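Long-range contacts in PlaB phospholipase (Legionella pneumophila, PDB 6ZTI), which is a phospholipase of the alpha/beta hydrolase class whose activity is controlled by NAD(H)-mediated tetramerization, and which probably serves as a virulence factor: residues S231-H236 against V453-M458; F345-D350 against I457-R462; G414-A419 against Y431-F436. One frame throughout, in Å; residues are numbered along the deposited sequence.

Contact 1. Residues S231-H236 against V453-M458; sequences SLLKLH and VMVEIM
L235 and I457 lie side by side on one face of a parallel strand pair, with L235 CD1 4.0 Å from I457 CG1. L233 and V455 sit on the same face, and V455 CG1 reaches toward both leucines. This is the tightly packed side. F345 and I343 of strand 340-349 touch V455, and V246 and A248 of strand 245-252 touch L235. The backbones are joined by five hydrogen bonds with the alternation of parallel strands. L233 N donates to M454 O at 2.7 Å, and L235 N to E456 O at an angle of 175°. M454, E456 and M458 return bonds from the other strand.

The other face is more polar and turns partly exposed toward H236. M454 and L232 are still buried there, against W174 of helix 171-180. Further along, K234 runs alongside E456, and its chain bends at the last torsion (chi4 -68°). This brings NZ to 3.3 Å from E456 OE2, a salt bridge whose hydrogen bond is weak. The other oxygen, E456 OE1, forms a salt bridge with R346, so the carboxylate is probably kept charged. E456 OE2 also lies at the edge of the H236 ring, 3.8 Å from NE2, with ring and carboxylate nearly coplanar. H236 NE2 has no hydrogen-bond partner in the model. M458 covers one face of this ring: its SD stands 4.2 Å from the ring centroid, a Met-aromatic contact. Strand 231-238 lies between 452-463 (parallel) and 245-252 (antiparallel) in a mixed beta sheet, L233, L235 and I457 on one face, K234, E456 and H236 on the other.

Contact 2. Residues F345-D350 against I457-R462; sequences FRLIDD and IMLQRR
I348 places CG1 between its backbone N and carbonyl carbon (chi1 53°), which lays the branch against M458, with CG1 3.9 Å from M458 CB. D350 has a similar first torsion (chi1 58°), and this swings OD1 within bonding distance of R461 N. The two segments are parallel neighbours in the mixed beta sheet, strand 340-349 beside strand 452-463.

I348 bonds through both its N-H and its carbonyl to strand 452-463, to the residues before and after M458. I348 N donates to I457 O at 2.9 Å, and I348 O accepts from L459 N. Past D349 the bond from D350 N to L459 O is bent and weak.

On the buried face, L347 CD1 fits between I457 and L459, 4.0 Å from I457 CG2. F345 CD1 meets the far end of I457. The F345 ring also stands edge-to-face with F415, and its side chain lies about 3 Å from that of L360, an NAD-binding residue.

D349 and R461 have opposite charges but do not form a salt bridge. D349 OD2 is 3.7 Å from R461 CD, and the carboxylate and guanidinium planes are steeply inclined. The OH of Y431 bonds to both D349 OD2 and R461 NH1. R461 NH2 forms a salt bridge with D71 of the second subunit, so this end of the sheet reaches a subunit interface. The carboxylate of D350 takes over where the strand pairing ends: its OD1 accepts from R461 N at 2.8 Å, on the syn side and 34° out of the carboxylate plane.

Contact 3. Residues G414-A419 against Y431-F436; sequences GFRVKA and YRLLDF
Strands 414-419 and 434-436 run antiparallel at 174°, with F415-F436 and V417-L434 as hydrogen-bonded pairs and R416-D435 as the non-hydrogen-bonded pair between them. Each hydrogen-bonded pair makes two backbone bonds, so four bonds tie this part together.

The R416-D435 pair carries the polar face. R416 and D435 run alongside each other. The R416 chain turns at chi3 (-88°), which sets its guanidinium edge against the carboxylate. The grip is side-on and bidentate. NE of R416 donates to D435 OD1 at 2.6 Å, nearly straight, and OD1 receives it on its syn lone pair. NH2 of R416 donates to D435 OD2 at 3.1 Å. With two bonds, the carboxylate and guanidinium are held nearly coplanar, 19° apart. L433 CD1 then lies over one face of the guanidinium, 3.4 Å from R416 CZ. The cation is thus held at its edge by charge and covered on one face by an alkyl group.

The other face is apolar. The rings of F415 and F436 point the same way with planes at 30°, but are slid apart and barely overlap. They touch at CD2 of each, 3.7 Å apart. F415 also packs on L362, and V417 on L360; both are NAD-binding residues. L235 touches both phenylalanine rings.

Beyond V417 and L434 the direct pairing stops. Water 1 accepts from A419 N and lies near V417 O and R432 O, and water 2 lies between A419 O and Y431 O. Here the side chains stay in touch through CB of A419 and CB of Y431. Strand 429-439 also pairs antiparallel with 452-463, and 412-419 with 358-364. Strands 412-419 and 429-439 form a beta hairpin of the mixed sheet, and at the end nearest their connection waters replace direct pairing.

Overall arrangement
All three contacts lie in the mixed beta sheet, on the same side of the chain's centre. Strand 452-463 is shared: it pairs with 231-238 in contact 1, with 340-349 in contact 2, and with 429-439 of the contact 3 hairpin. Contacts 1 and 2 have I457 and M458 in common. Contact centres are 10 Å apart between 1 and 2 and between 2 and 3, and 13 Å between 1 and 3. Along the chain, contact 3 is nested inside the loops closed by the other two, which end on the same strand. The sheet thus joins distant parts of the sequence beside residues that bind NAD, the ligand linked to tetramerization.

Contact 1. Residues S231-H236 against V453-M458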
loop_
_atom_site.group_PDB
_atom_site.type_symbol
_atom_site.label_atom_id
_atom_site.label_comp_id
_atom_site.label_asym_id
_atom_site.label_seq_id
_atom_site.Cartn_x
_atom_site.Cartn_y
_atom_site.Cartn_z
ATOM N N SER B 231 34.961 1.096 -4.203
ATOM C CA SER B 231 35.045 -0.020 -5.131
ATOM C C SER B 231 33.661 -0.571 -5.414
ATOM O O SER B 231 32.755 -0.470 -4.585
ATOM C CB SER B 231 35.910 -1.128 -4.575
ATOM O OG SER B 231 37.277 -0.737 -4.556
ATOM N N LEU B 232 33.515 -1.158 -6.597
ATOM C CA LEU B 232 32.353 -1.948 -6.973
ATOM C C LEU B 232 32.816 -3.391 -7.139
ATOM O O LEU B 232 33.665 -3.676 -7.989
ATOM C CB LEU B 232 31.725 -1.425 -8.264
ATOM C CG LEU B 232 30.703 -2.342 -8.928
ATOM C CD1 LEU B 232 29.562 -2.639 -7.989
ATOM C CD2 LEU B 232 30.182 -1.720 -10.212
ATOM N N LEU B 233 32.272 -4.287 -6.319
ATOM C CA LEU B 233 32.586 -5.709 -6.347
ATOM C C LEU B 233 31.404 -6.424 -6.969
ATOM O O LEU B 233 30.276 -6.318 -6.469
ATOM C CB LEU B 233 32.865 -6.239 -4.945
ATOM C CG LEU B 233 32.930 -7.759 -4.724
ATOM C CD1 LEU B 233 34.158 -8.380 -5.362
ATOM C CD2 LEU B 233 32.938 -8.043 -3.251
ATOM N N LYS B 234 31.658 -7.121 -8.071
ATOM C CA LYS B 234 30.651 -7.933 -8.737
ATOM C C LYS B 234 30.917 -9.400 -8.425
ATOM O O LYS B 234 32.011 -9.911 -8.699
ATOM C CB LYS B 234 30.670 -7.711 -10.246
ATOM C CG LYS B 234 30.259 -6.336 -10.703
ATOM C CD LYS B 234 30.257 -6.287 -12.232
ATOM C CE LYS B 234 29.964 -4.895 -12.770
ATOM N NZ LYS B 234 28.566 -4.461 -12.488
ATOM N N LEU B 235 29.910 -10.065 -7.861
ATOM C CA LEU B 235 29.936 -11.494 -7.557
ATOM C C LEU B 235 28.848 -12.161 -8.380
ATOM O O LEU B 235 27.655 -11.940 -8.132
ATOM C CB LEU B 235 29.702 -11.766 -6.075
ATOM C CG LEU B 235 30.576 -11.014 -5.080
ATOM C CD1 LEU B 235 30.151 -11.381 -3.661
ATOM C CD2 LEU B 235 32.045 -11.326 -5.324
ATOM N N HIS B 236 29.260 -12.998 -9.331
ATOM C CA HIS B 236 28.354 -13.639 -10.269
ATOM C C HIS B 236 28.399 -15.137 -10.057
ATOM O O HIS B 236 29.477 -15.740 -10.063
ATOM C CB HIS B 236 28.719 -13.292 -11.710
ATOM C CG HIS B 236 28.350 -11.894 -12.095
ATOM N ND1 HIS B 236 28.394 -11.442 -13.396
ATOM C CD2 HIS B 236 27.928 -10.848 -11.344
ATOM C CE1 HIS B 236 28.013 -10.177 -13.430
ATOM N NE2 HIS B 236 27.721 -9.794 -12.198
ATOM N N VAL B 453 31.641 0.445 -0.092
ATOM C CA VAL B 453 31.868 -0.534 -1.157
ATOM C C VAL B 453 30.512 -0.960 -1.708
ATOM O O VAL B 453 29.593 -1.275 -0.940
ATOM C CB VAL B 453 32.688 -1.749 -0.676
ATOM C CG1 VAL B 453 31.982 -2.497 0.454
ATOM C CG2 VAL B 453 32.971 -2.706 -1.828
ATOM N N MET B 454 30.383 -0.939 -3.037
ATOM C CA MET B 454 29.176 -1.407 -3.709
ATOM C C MET B 454 29.358 -2.870 -4.089
ATOM O O MET B 454 30.359 -3.237 -4.701
ATOM C CB MET B 454 28.893 -0.556 -4.941
ATOM C CG MET B 454 28.756 0.948 -4.608
ATOM S SD MET B 454 29.014 2.002 -6.039
ATOM C CE MET B 454 27.621 1.553 -7.041
ATOM N N VAL B 455 28.409 -3.706 -3.697
ATOM C CA VAL B 455 28.508 -5.148 -3.880
ATOM C C VAL B 455 27.304 -5.575 -4.702
ATOM O O VAL B 455 26.175 -5.588 -4.204
ATOM C CB VAL B 455 28.563 -5.900 -2.544
ATOM C CG1 VAL B 455 28.747 -7.412 -2.777
ATOM C CG2 VAL B 455 29.697 -5.363 -1.660
ATOM N N GLU B 456 27.538 -5.924 -5.955
ATOM C CA GLU B 456 26.476 -6.422 -6.817
ATOM C C GLU B 456 26.567 -7.941 -6.854
ATOM O O GLU B 456 27.563 -8.491 -7.326
ATOM C CB GLU B 456 26.585 -5.841 -8.225
ATOM C CG GLU B 456 25.495 -6.329 -9.157
ATOM C CD GLU B 456 25.608 -5.738 -10.547
ATOM O OE1 GLU B 456 25.174 -4.585 -10.742
ATOM O OE2 GLU B 456 26.143 -6.425 -11.442
ATOM N N ILE B 457 25.535 -8.617 -6.366
ATOM C CA ILE B 457 25.502 -10.077 -6.364
ATOM C C ILE B 457 24.447 -10.526 -7.371
ATOM O O ILE B 457 23.263 -10.190 -7.233
ATOM C CB ILE B 457 25.222 -10.637 -4.963
ATOM C CG1 ILE B 457 26.319 -10.200 -3.977
ATOM C CG2 ILE B 457 25.124 -12.159 -5.029
ATOM C CD1 ILE B 457 25.907 -10.228 -2.575
ATOM N N MET B 458 24.877 -11.261 -8.396
ATOM C CA MET B 458 23.982 -11.795 -9.418
ATOM C C MET B 458 23.880 -13.311 -9.258
ATOM O O MET B 458 24.863 -14.032 -9.477
ATOM C CB MET B 458 24.477 -11.446 -10.820
ATOM C CG MET B 458 23.505 -11.890 -11.921
ATOM S SD MET B 458 24.211 -11.936 -13.571
ATOM C CE MET B 458 24.102 -10.214 -14.034
#

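Contact 2. Residues F345-D350 against I457-R462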
loop_
_atom_site.group_PDB
_atom_site.type_symbol
_atom_site.label_atom_id
_atom_site.label_comp_id
_atom_site.label_asym_id
_atom_site.label_seq_id
_atom_site.Cartn_x
_atom_site.Cartn_y
_atom_site.Cartn_z
ATOM N N PHE B 345 24.523 -3.338 -0.867
ATOM C CA PHE B 345 24.300 -4.581 -1.595
ATOM C C PHE B 345 23.217 -4.379 -2.640
ATOM O O PHE B 345 22.175 -3.769 -2.372
ATOM C CB PHE B 345 23.878 -5.739 -0.683
ATOM C CG PHE B 345 24.912 -6.152 0.330
ATOM C CD1 PHE B 345 25.862 -7.101 0.029
ATOM C CD2 PHE B 345 24.882 -5.632 1.608
ATOM C CE1 PHE B 345 26.784 -7.484 0.969
ATOM C CE2 PHE B 345 25.805 -6.003 2.546
ATOM C CZ PHE B 345 26.751 -6.932 2.233
ATOM N N ARG B 346 23.479 -4.906 -3.829
ATOM C CA ARG B 346 22.525 -4.961 -4.921
ATOM C C ARG B 346 22.367 -6.418 -5.308
ATOM O O ARG B 346 23.328 -7.043 -5.768
ATOM C CB ARG B 346 23.006 -4.141 -6.106
ATOM C CG ARG B 346 21.990 -4.053 -7.204
ATOM C CD ARG B 346 22.602 -3.518 -8.469
ATOM N NE ARG B 346 21.578 -3.189 -9.449
ATOM C CZ ARG B 346 21.807 -3.083 -10.749
ATOM N NH1 ARG B 346 23.033 -3.281 -11.226
ATOM N NH2 ARG B 346 20.815 -2.768 -11.565
ATOM N N LEU B 347 21.167 -6.948 -5.120
ATOM C CA LEU B 347 20.861 -8.351 -5.372
ATOM C C LEU B 347 20.013 -8.486 -6.626
ATOM O O LEU B 347 18.864 -8.031 -6.658
ATOM C CB LEU B 347 20.123 -8.950 -4.177
ATOM C CG LEU B 347 20.616 -10.244 -3.537
ATOM C CD1 LEU B 347 21.273 -11.174 -4.551
ATOM C CD2 LEU B 347 21.552 -9.917 -2.382
ATOM N N ILE B 348 20.554 -9.167 -7.635
ATOM C CA ILE B 348 19.886 -9.361 -8.910
ATOM C C ILE B 348 20.047 -10.815 -9.334
ATOM O O ILE B 348 20.727 -11.610 -8.673
ATOM C CB ILE B 348 20.435 -8.419 -10.001
ATOM C CG1 ILE B 348 21.953 -8.562 -10.094
ATOM C CG2 ILE B 348 20.072 -6.964 -9.681
ATOM C CD1 ILE B 348 22.567 -7.831 -11.280
ATOM N N ASP B 349 19.396 -11.167 -10.442
ATOM C CA ASP B 349 19.585 -12.461 -11.080
ATOM C C ASP B 349 19.926 -12.236 -12.537
ATOM O O ASP B 349 19.940 -11.104 -13.028
ATOM C CB ASP B 349 18.370 -13.381 -10.912
ATOM C CG ASP B 349 17.169 -13.003 -11.785
ATOM O OD1 ASP B 349 17.283 -12.239 -12.776
ATOM O OD2 ASP B 349 16.073 -13.512 -11.455
ATOM N N ASP B 350 20.216 -13.330 -13.225
ATOM C CA ASP B 350 20.723 -13.279 -14.589
ATOM C C ASP B 350 19.636 -13.066 -15.632
ATOM O O ASP B 350 19.947 -13.100 -16.826
ATOM C CB ASP B 350 21.495 -14.557 -14.914
ATOM C CG ASP B 350 20.663 -15.819 -14.743
ATOM O OD1 ASP B 350 19.712 -15.830 -13.936
ATOM O OD2 ASP B 350 20.990 -16.822 -15.408
ATOM N N ILE B 457 25.535 -8.617 -6.366
ATOM C CA ILE B 457 25.502 -10.077 -6.364
ATOM C C ILE B 457 24.447 -10.526 -7.371
ATOM O O ILE B 457 23.263 -10.190 -7.233
ATOM C CB ILE B 457 25.222 -10.637 -4.963
ATOM C CG1 ILE B 457 26.319 -10.200 -3.977
ATOM C CG2 ILE B 457 25.124 -12.159 -5.029
ATOM C CD1 ILE B 457 25.907 -10.228 -2.575
ATOM N N MET B 458 24.877 -11.261 -8.396
ATOM C CA MET B 458 23.982 -11.795 -9.418
ATOM C C MET B 458 23.880 -13.311 -9.258
ATOM O O MET B 458 24.863 -14.032 -9.477
ATOM C CB MET B 458 24.477 -11.446 -10.820
ATOM C CG MET B 458 23.505 -11.890 -11.921
ATOM S SD MET B 458 24.211 -11.936 -13.571
ATOM C CE MET B 458 24.102 -10.214 -14.034
ATOM N N LEU B 459 22.686 -13.792 -8.914
ATOM C CA LEU B 459 22.405 -15.217 -8.794
ATOM C C LEU B 459 21.844 -15.774 -10.095
ATOM O O LEU B 459 21.244 -15.052 -10.893
ATOM C CB LEU B 459 21.402 -15.471 -7.665
ATOM C CG LEU B 459 21.747 -14.953 -6.268
ATOM C CD1 LEU B 459 20.744 -15.442 -5.270
ATOM C CD2 LEU B 459 23.136 -15.398 -5.867
ATOM N N GLN B 460 22.039 -17.078 -10.295
ATOM C CA GLN B 460 21.475 -17.769 -11.446
ATOM C C GLN B 460 20.040 -18.171 -11.128
ATOM O O GLN B 460 19.772 -18.781 -10.088
ATOM C CB GLN B 460 22.287 -19.012 -11.800
ATOM C CG GLN B 460 23.613 -18.743 -12.483
ATOM C CD GLN B 460 24.342 -20.022 -12.831
ATOM O OE1 GLN B 460 24.313 -20.993 -12.072
ATOM N NE2 GLN B 460 24.996 -20.035 -13.987
ATOM N N ARG B 461 19.121 -17.815 -12.012
ATOM C CA ARG B 461 17.734 -18.240 -11.878
ATOM C C ARG B 461 17.630 -19.657 -12.433
ATOM O O ARG B 461 17.870 -19.893 -13.622
ATOM C CB ARG B 461 16.812 -17.268 -12.595
ATOM C CG ARG B 461 15.329 -17.556 -12.391
ATOM C CD ARG B 461 14.489 -16.483 -13.035
ATOM N NE ARG B 461 13.061 -16.780 -12.991
ATOM C CZ ARG B 461 12.273 -16.530 -11.948
ATOM N NH1 ARG B 461 12.761 -15.997 -10.837
ATOM N NH2 ARG B 461 10.986 -16.822 -12.013
ATOM N N ARG B 462 17.335 -20.611 -11.563
ATOM C CA ARG B 462 17.225 -22.007 -11.957
ATOM C C ARG B 462 15.763 -22.311 -12.244
ATOM O O ARG B 462 14.893 -21.988 -11.434
ATOM C CB ARG B 462 17.757 -22.909 -10.847
ATOM C CG ARG B 462 19.188 -22.571 -10.413
ATOM C CD ARG B 462 19.628 -23.431 -9.248
ATOM N NE ARG B 462 19.659 -24.853 -9.587
ATOM C CZ ARG B 462 20.721 -25.489 -10.072
ATOM N NH1 ARG B 462 21.859 -24.837 -10.289
ATOM N NH2 ARG B 462 20.644 -26.782 -10.344
#

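Contact 3. Residues G414-A419 against Y431-F436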
loop_
_atom_site.group_PDB
_atom_site.type_symbol
_atom_site.label_atom_id
_atom_site.label_comp_id
_atom_site.label_asym_id
_atom_site.label_seq_id
_atom_site.Cartn_x
_atom_site.Cartn_y
_atom_site.Cartn_z
ATOM N N GLY B 414 33.461 -13.099 4.849
ATOM C CA GLY B 414 32.723 -13.527 3.685
ATOM C C GLY B 414 31.272 -13.094 3.707
ATOM O O GLY B 414 30.794 -12.462 4.654
ATOM N N PHE B 415 30.585 -13.412 2.608
ATOM C CA PHE B 415 29.152 -13.211 2.459
ATOM C C PHE B 415 28.476 -14.540 2.166
ATOM O O PHE B 415 29.028 -15.393 1.469
ATOM C CB PHE B 415 28.802 -12.275 1.296
ATOM C CG PHE B 415 29.440 -10.941 1.367
ATOM C CD1 PHE B 415 29.415 -10.209 2.528
ATOM C CD2 PHE B 415 30.037 -10.398 0.248
ATOM C CE1 PHE B 415 29.986 -8.967 2.584
ATOM C CE2 PHE B 415 30.619 -9.147 0.303
ATOM C CZ PHE B 415 30.597 -8.439 1.473
ATOM N N ARG B 416 27.254 -14.690 2.659
ATOM C CA ARG B 416 26.376 -15.765 2.236
ATOM C C ARG B 416 25.014 -15.154 1.935
ATOM O O ARG B 416 24.482 -14.376 2.740
ATOM C CB ARG B 416 26.277 -16.861 3.296
ATOM C CG ARG B 416 25.171 -17.844 3.031
ATOM C CD ARG B 416 25.194 -19.052 3.993
ATOM N NE ARG B 416 26.037 -20.144 3.490
ATOM C CZ ARG B 416 25.878 -21.437 3.786
ATOM N NH1 ARG B 416 24.893 -21.833 4.588
ATOM N NH2 ARG B 416 26.698 -22.345 3.259
ATOM N N VAL B 417 24.476 -15.474 0.764
ATOM C CA VAL B 417 23.192 -14.961 0.311
ATOM C C VAL B 417 22.288 -16.154 0.062
ATOM O O VAL B 417 22.621 -17.040 -0.737
ATOM C CB VAL B 417 23.310 -14.116 -0.962
ATOM C CG1 VAL B 417 21.923 -13.694 -1.418
ATOM C CG2 VAL B 417 24.175 -12.919 -0.719
ATOM N N LYS B 418 21.157 -16.174 0.746
ATOM C CA LYS B 418 20.115 -17.174 0.562
ATOM C C LYS B 418 18.907 -16.452 -0.025
ATOM O O LYS B 418 18.255 -15.670 0.671
ATOM C CB LYS B 418 19.787 -17.836 1.899
ATOM C CG LYS B 418 18.805 -18.999 1.847
ATOM C CD LYS B 418 18.519 -19.498 3.260
ATOM C CE LYS B 418 17.431 -20.559 3.284
ATOM N NZ LYS B 418 16.624 -20.530 4.540
ATOM N N ALA B 419 18.620 -16.693 -1.303
ATOM C CA ALA B 419 17.459 -16.096 -1.948
ATOM C C ALA B 419 16.339 -17.127 -1.975
ATOM O O ALA B 419 16.585 -18.335 -1.910
ATOM C CB ALA B 419 17.791 -15.613 -3.355
ATOM N N TYR B 431 16.496 -20.387 -6.563
ATOM C CA TYR B 431 17.865 -19.893 -6.506
ATOM C C TYR B 431 18.690 -20.753 -5.566
ATOM O O TYR B 431 18.216 -21.164 -4.505
ATOM C CB TYR B 431 17.915 -18.431 -6.019
ATOM C CG TYR B 431 17.184 -17.482 -6.915
ATOM C CD1 TYR B 431 17.793 -16.960 -8.045
ATOM C CD2 TYR B 431 15.881 -17.119 -6.645
ATOM C CE1 TYR B 431 17.117 -16.101 -8.891
ATOM C CE2 TYR B 431 15.203 -16.271 -7.475
ATOM C CZ TYR B 431 15.821 -15.765 -8.598
ATOM O OH TYR B 431 15.128 -14.905 -9.421
ATOM N N ARG B 432 19.935 -20.996 -5.956
ATOM C CA ARG B 432 20.895 -21.711 -5.130
ATOM C C ARG B 432 21.674 -20.712 -4.288
ATOM O O ARG B 432 22.026 -19.633 -4.762
ATOM C CB ARG B 432 21.857 -22.519 -6.001
ATOM C CG ARG B 432 22.623 -23.574 -5.260
ATOM C CD ARG B 432 23.509 -24.377 -6.199
ATOM N NE ARG B 432 22.920 -25.664 -6.562
ATOM C CZ ARG B 432 23.426 -26.487 -7.476
ATOM N NH1 ARG B 432 24.532 -26.158 -8.137
ATOM N NH2 ARG B 432 22.822 -27.639 -7.737
ATOM N N LEU B 433 21.940 -21.083 -3.040
ATOM C CA LEU B 433 22.717 -20.248 -2.125
ATOM C C LEU B 433 24.055 -19.847 -2.737
ATOM O O LEU B 433 24.669 -20.607 -3.482
ATOM C CB LEU B 433 22.902 -21.037 -0.827
ATOM C CG LEU B 433 23.766 -20.602 0.335
ATOM C CD1 LEU B 433 23.394 -21.481 1.535
ATOM C CD2 LEU B 433 25.228 -20.743 0.006
ATOM N N LEU B 434 24.510 -18.634 -2.431
ATOM C CA LEU B 434 25.825 -18.165 -2.851
ATOM C C LEU B 434 26.677 -17.898 -1.620
ATOM O O LEU B 434 26.202 -17.293 -0.656
ATOM C CB LEU B 434 25.723 -16.906 -3.708
ATOM C CG LEU B 434 27.036 -16.290 -4.173
ATOM C CD1 LEU B 434 26.864 -15.651 -5.531
ATOM C CD2 LEU B 434 27.553 -15.271 -3.202
ATOM N N ASP B 435 27.932 -18.357 -1.665
ATOM C CA ASP B 435 28.930 -18.138 -0.625
ATOM C C ASP B 435 30.135 -17.467 -1.251
ATOM O O ASP B 435 30.641 -17.934 -2.272
ATOM C CB ASP B 435 29.377 -19.452 0.000
ATOM C CG ASP B 435 28.335 -20.060 0.869
ATOM O OD1 ASP B 435 27.751 -19.319 1.684
ATOM O OD2 ASP B 435 28.107 -21.280 0.744
ATOM N N PHE B 436 30.590 -16.383 -0.649
ATOM C CA PHE B 436 31.792 -15.700 -1.084
ATOM C C PHE B 436 32.762 -15.662 0.083
ATOM O O PHE B 436 32.399 -15.231 1.183
ATOM C CB PHE B 436 31.463 -14.305 -1.586
ATOM C CG PHE B 436 32.667 -13.447 -1.841
ATOM C CD1 PHE B 436 33.563 -13.770 -2.841
ATOM C CD2 PHE B 436 32.886 -12.304 -1.097
ATOM C CE1 PHE B 436 34.664 -12.970 -3.083
ATOM C CE2 PHE B 436 33.979 -11.516 -1.336
ATOM C CZ PHE B 436 34.867 -11.853 -2.332
HETATM O O HOH W 1 20.520 -18.114 -2.961
HETATM O O HOH W 2 18.815 -19.715 -2.008
#